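Local coordinates for N-acetylgalactosaminyltransferase 7 (Homo sapiens, PDB 6IWR), which is a glycosyltransferase-family protein that joins a GT-A-type domain to a ricin-type beta-trefoil lectin domain, at residues Lys362-Gly367 and Lys451-Glu456; Glu410-Glu415 and His445-Phe450. All coordinates share one frame; numbering follows the deposited sequence.

Interaction 1: residues Lys362-Gly367 and Lys451-Glu456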
# COMPACT_ATOMS: atom_id res chain seq x y z
N LYS A 362 11.52 33.26 -1.61
CA LYS A 362 11.42 34.61 -2.18
C LYS A 362 10.92 35.62 -1.15
O LYS A 362 11.52 36.69 -0.95
CB LYS A 362 10.50 34.65 -3.41
CG LYS A 362 11.14 34.11 -4.66
CD LYS A 362 10.60 34.75 -5.92
CE LYS A 362 9.36 34.04 -6.44
NZ LYS A 362 9.44 33.84 -7.90
N ILE A 363 9.79 35.33 -0.50
CA ILE A 363 9.20 36.31 0.40
C ILE A 363 10.18 36.65 1.51
O ILE A 363 10.43 37.82 1.83
CB ILE A 363 7.87 35.81 0.97
CG1 ILE A 363 6.81 35.79 -0.11
CG2 ILE A 363 7.46 36.67 2.13
CD1 ILE A 363 5.51 35.15 0.35
N TRP A 364 10.75 35.62 2.13
CA TRP A 364 11.56 35.83 3.32
C TRP A 364 12.88 36.50 2.96
O TRP A 364 13.26 37.52 3.57
CB TRP A 364 11.80 34.50 4.02
CG TRP A 364 10.76 34.11 5.00
CD1 TRP A 364 10.05 32.95 5.02
CD2 TRP A 364 10.36 34.84 6.17
NE1 TRP A 364 9.22 32.90 6.10
CE2 TRP A 364 9.38 34.05 6.83
CE3 TRP A 364 10.73 36.07 6.72
CZ2 TRP A 364 8.74 34.47 8.00
CZ3 TRP A 364 10.12 36.48 7.89
CH2 TRP A 364 9.13 35.68 8.52
N GLN A 365 13.60 35.96 1.98
CA GLN A 365 14.92 36.45 1.66
C GLN A 365 14.91 37.79 0.96
O GLN A 365 15.94 38.46 0.91
CB GLN A 365 15.67 35.44 0.82
CG GLN A 365 16.12 34.23 1.61
CD GLN A 365 16.68 33.16 0.72
OE1 GLN A 365 17.75 33.33 0.13
NE2 GLN A 365 15.94 32.05 0.59
N CYS A 366 13.77 38.23 0.43
CA CYS A 366 13.73 39.51 -0.26
C CYS A 366 13.02 40.56 0.56
O CYS A 366 12.59 41.58 0.01
CB CYS A 366 13.08 39.36 -1.64
SG CYS A 366 13.97 38.12 -2.66
N GLY A 367 12.89 40.35 1.87
CA GLY A 367 12.42 41.39 2.74
C GLY A 367 10.99 41.30 3.21
O GLY A 367 10.56 42.16 3.98
N LYS A 451 21.86 31.57 4.13
CA LYS A 451 22.50 31.35 5.42
C LYS A 451 21.85 32.23 6.50
O LYS A 451 21.55 31.76 7.61
CB LYS A 451 24.00 31.62 5.25
CG LYS A 451 24.92 31.10 6.34
CD LYS A 451 24.70 29.63 6.64
CE LYS A 451 25.42 29.21 7.93
NZ LYS A 451 25.08 27.82 8.35
N TRP A 452 21.59 33.51 6.19
CA TRP A 452 20.79 34.34 7.09
C TRP A 452 19.45 33.67 7.37
O TRP A 452 19.05 33.49 8.53
CB TRP A 452 20.58 35.73 6.50
CG TRP A 452 19.53 36.54 7.21
CD1 TRP A 452 19.70 37.41 8.27
CD2 TRP A 452 18.14 36.57 6.89
NE1 TRP A 452 18.49 37.95 8.63
CE2 TRP A 452 17.51 37.44 7.81
CE3 TRP A 452 17.35 35.90 5.95
CZ2 TRP A 452 16.14 37.68 7.79
CZ3 TRP A 452 15.98 36.14 5.93
CH2 TRP A 452 15.39 37.03 6.85
N PHE A 453 18.75 33.29 6.32
CA PHE A 453 17.43 32.70 6.48
C PHE A 453 17.46 31.52 7.44
O PHE A 453 16.62 31.43 8.35
CB PHE A 453 16.91 32.28 5.11
CG PHE A 453 15.61 31.56 5.14
CD1 PHE A 453 14.43 32.22 5.48
CD2 PHE A 453 15.55 30.21 4.78
CE1 PHE A 453 13.22 31.55 5.46
CE2 PHE A 453 14.34 29.52 4.78
CZ PHE A 453 13.17 30.19 5.11
N MET A 454 18.44 30.62 7.29
CA MET A 454 18.48 29.42 8.12
C MET A 454 18.81 29.75 9.57
O MET A 454 18.46 28.99 10.49
CB MET A 454 19.49 28.43 7.57
CG MET A 454 18.98 27.48 6.48
SD MET A 454 17.58 26.49 7.03
CE MET A 454 16.39 27.39 6.06
N GLU A 455 19.49 30.86 9.81
CA GLU A 455 19.99 31.14 11.14
C GLU A 455 19.11 32.11 11.92
O GLU A 455 19.11 32.07 13.16
CB GLU A 455 21.43 31.65 11.04
CG GLU A 455 22.39 30.51 10.61
CD GLU A 455 23.85 30.94 10.51
OE1 GLU A 455 24.13 32.15 10.61
OE2 GLU A 455 24.71 30.07 10.33
N GLU A 456 18.32 32.93 11.22
CA GLU A 456 17.47 33.94 11.82
C GLU A 456 15.99 33.54 11.83
O GLU A 456 15.32 33.67 12.86
CB GLU A 456 17.65 35.27 11.08
CG GLU A 456 16.78 36.41 11.59
CD GLU A 456 16.98 36.66 13.06
OE1 GLU A 456 15.98 36.99 13.75
OE2 GLU A 456 18.12 36.52 13.53

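Interaction 2: residues Glu410-Glu415 and His445-Phe450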
# COMPACT_ATOMS: atom_id res chain seq x y z
N GLU A 410 18.76 25.61 -6.61
CA GLU A 410 19.88 26.25 -7.28
C GLU A 410 19.80 27.78 -7.20
O GLU A 410 20.83 28.47 -7.22
CB GLU A 410 19.94 25.79 -8.74
CG GLU A 410 20.73 24.48 -9.02
CD GLU A 410 22.14 24.48 -8.44
OE1 GLU A 410 22.63 23.39 -8.05
OE2 GLU A 410 22.74 25.58 -8.36
N VAL A 411 18.59 28.35 -7.11
CA VAL A 411 18.51 29.81 -7.07
C VAL A 411 18.51 30.33 -5.63
O VAL A 411 18.98 31.45 -5.39
CB VAL A 411 17.30 30.32 -7.88
CG1 VAL A 411 16.14 29.44 -7.71
CG2 VAL A 411 16.91 31.74 -7.45
N TRP A 412 18.06 29.55 -4.65
CA TRP A 412 17.79 30.08 -3.31
C TRP A 412 18.64 29.49 -2.20
O TRP A 412 18.90 30.20 -1.22
CB TRP A 412 16.31 29.89 -2.95
CG TRP A 412 15.41 30.73 -3.79
CD1 TRP A 412 14.53 30.30 -4.75
CD2 TRP A 412 15.34 32.16 -3.79
NE1 TRP A 412 13.91 31.40 -5.35
CE2 TRP A 412 14.39 32.54 -4.78
CE3 TRP A 412 16.01 33.16 -3.08
CZ2 TRP A 412 14.10 33.87 -5.05
CZ3 TRP A 412 15.70 34.49 -3.35
CH2 TRP A 412 14.76 34.83 -4.32
N TRP A 413 19.09 28.24 -2.29
CA TRP A 413 19.71 27.58 -1.14
C TRP A 413 21.20 27.84 -0.99
O TRP A 413 21.79 27.38 0.00
CB TRP A 413 19.51 26.07 -1.19
CG TRP A 413 18.18 25.58 -0.74
CD1 TRP A 413 16.98 26.26 -0.77
CD2 TRP A 413 17.88 24.28 -0.18
NE1 TRP A 413 15.97 25.47 -0.27
CE2 TRP A 413 16.49 24.25 0.09
CE3 TRP A 413 18.66 23.15 0.11
CZ2 TRP A 413 15.86 23.13 0.64
CZ3 TRP A 413 18.04 22.04 0.66
CH2 TRP A 413 16.65 22.04 0.91
N ASP A 414 21.83 28.53 -1.93
CA ASP A 414 23.27 28.77 -1.85
C ASP A 414 24.05 27.52 -1.45
O ASP A 414 23.90 26.46 -2.06
CB ASP A 414 23.59 29.88 -0.86
CG ASP A 414 22.79 31.13 -1.11
OD1 ASP A 414 22.38 31.35 -2.27
OD2 ASP A 414 22.54 31.88 -0.13
N GLU A 415 24.88 27.66 -0.41
CA GLU A 415 25.79 26.60 -0.01
C GLU A 415 24.97 25.40 0.43
O GLU A 415 25.45 24.26 0.44
CB GLU A 415 26.75 27.05 1.10
CG GLU A 415 26.15 27.90 2.22
CD GLU A 415 26.63 29.34 2.17
OE1 GLU A 415 26.82 29.96 3.26
OE2 GLU A 415 26.82 29.85 1.05
N HIS A 445 17.31 42.63 -6.61
CA HIS A 445 16.60 43.01 -5.39
C HIS A 445 17.42 42.84 -4.12
O HIS A 445 16.89 43.01 -3.02
CB HIS A 445 15.30 42.21 -5.27
CG HIS A 445 14.27 42.59 -6.28
ND1 HIS A 445 13.22 43.44 -5.99
CD2 HIS A 445 14.12 42.24 -7.58
CE1 HIS A 445 12.46 43.59 -7.06
NE2 HIS A 445 12.99 42.88 -8.04
N ASN A 446 18.70 42.48 -4.23
CA ASN A 446 19.60 42.47 -3.09
C ASN A 446 19.11 41.52 -2.01
O ASN A 446 19.26 41.80 -0.81
CB ASN A 446 19.78 43.88 -2.54
CG ASN A 446 21.16 44.41 -2.78
OD1 ASN A 446 21.36 45.35 -3.59
ND2 ASN A 446 22.14 43.81 -2.08
N CYS A 447 18.52 40.40 -2.43
CA CYS A 447 17.90 39.47 -1.49
C CYS A 447 18.96 38.86 -0.58
O CYS A 447 20.11 38.64 -0.98
CB CYS A 447 17.11 38.37 -2.23
SG CYS A 447 15.73 39.01 -3.27
N LYS A 448 18.56 38.60 0.65
CA LYS A 448 19.43 38.05 1.67
C LYS A 448 19.81 36.60 1.38
O LYS A 448 19.19 35.90 0.57
CB LYS A 448 18.77 38.16 3.03
CG LYS A 448 18.41 39.56 3.40
CD LYS A 448 18.20 39.70 4.89
CE LYS A 448 16.91 40.47 5.17
NZ LYS A 448 17.09 41.29 6.39
N SER A 449 20.84 36.14 2.07
CA SER A 449 21.44 34.84 1.85
C SER A 449 20.60 33.73 2.48
O SER A 449 19.89 33.93 3.47
CB SER A 449 22.84 34.79 2.44
OG SER A 449 22.74 34.94 3.85
N PHE A 450 20.69 32.54 1.90
CA PHE A 450 20.01 31.43 2.54
C PHE A 450 20.62 31.15 3.91
O PHE A 450 19.96 30.56 4.77
CB PHE A 450 20.03 30.20 1.65
CG PHE A 450 19.03 29.15 2.06
CD1 PHE A 450 17.68 29.33 1.85
CD2 PHE A 450 19.45 28.00 2.70
CE1 PHE A 450 16.76 28.39 2.24
CE2 PHE A 450 18.54 27.05 3.10
CZ PHE A 450 17.20 27.23 2.86

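Interaction 1: residues Lys362-Gly367 and Lys451-Glu456
W364 and F453 make the close part of this contact between two helices, at the buried end of the interface. The edge of the F453 ring comes up to the indole, with CE1 of F453 3.5 Å from CD1 of W364 and 3.6 Å from its CB. The two side chains cross at about a right angle, and the phenyl plane is tilted 44° from the five-membered ring, an oblique pairing. F453 reaches this place because its CG is anti to the backbone N (chi1 175°). The indole NE1, next to CD1, hydrogen-bonds the carbonyl O of S324, which helps to set the ring's rotation. Beside this pair, CG of Q365 lies 4.1 Å from CB of F453. Packing is looser at W452, which is partly exposed. There CZ3 stands 3.9 Å from the backbone O of W364, E456 CB lies over one face of the indole, and K448 adds a cation-pi contact. Past Q365 the first helix closes in a Schellman motif, with G367 at positive phi. The contact thus joins the C-terminal end of helix 355-365 to helix 450-457, while helices 400-412 and 436-444 pack against K362, Q365 and C366.

Interaction 2: residues Glu410-Glu415 and His445-Phe450
The N-terminus of helix 450-457 is gripped here by the C-terminal end of helix 400-412 and the residues around it, through D414 and the aromatic pair W413-F450. The backbone N of F450, the first residue of the helix, donates to OD2 of D414 over 2.8 Å. The bond is fairly straight (161° at the hydrogen) and meets the syn side of the oxygen, 34° out of the carboxylate plane. OD1 of the same group forms a salt bridge with R442, so the two oxygens have separate partners; the same NH1 of R442 also bonds the carbonyl O of V411, which helps to place the arginine. A negative charge at this end of the helix probably suits its dipole. Just before it, S449 is the N-cap, its OG taking the backbone N of W452, and its CB is 3.9 Å from OD2 of D414. F450 has CG anti to its own backbone N, which carries the phenyl alongside W413, the two side chains pointing the same way. They form an offset stack with centroids 4.3 Å apart and planes at 16°. CA of W413 also sits over the phenyl face as a CH-pi contact, 4.0 Å from its centroid. Y361 meets the W413 ring steeply from helix 355-365. At the other end, CB of C447 lies near the plane of the W412 indole, at its edge, 4.3 Å from CZ3. S449 is a classical serine N-cap, and here a carboxylate from a distant part of the chain adds a bond to the N-terminal turn.

Interactions 1 and 2 form one continuous packed region of helix ends and a connecting loop, their centres about 8 Å apart. The disulfide between SG of C366 and SG of C447 (2.1 Å) fastens the end of 362-367 to the loop 445-450, and O of Q365 probably accepts a hydrogen bond from N of K448 at 2.6 Å. Q365 also packs on W412 and F450, so one residue serves both contacts. One turn apart on helix 450-457, the rings of F450 and F453 meet at about 45°, linking the aromatic pair of interaction 2 to that of interaction 1. Along the chain, both segments of interaction 2 fall between those of interaction 1. Together they are structural packing, uniting helices 355-365, 400-412, 436-444 and 450-457.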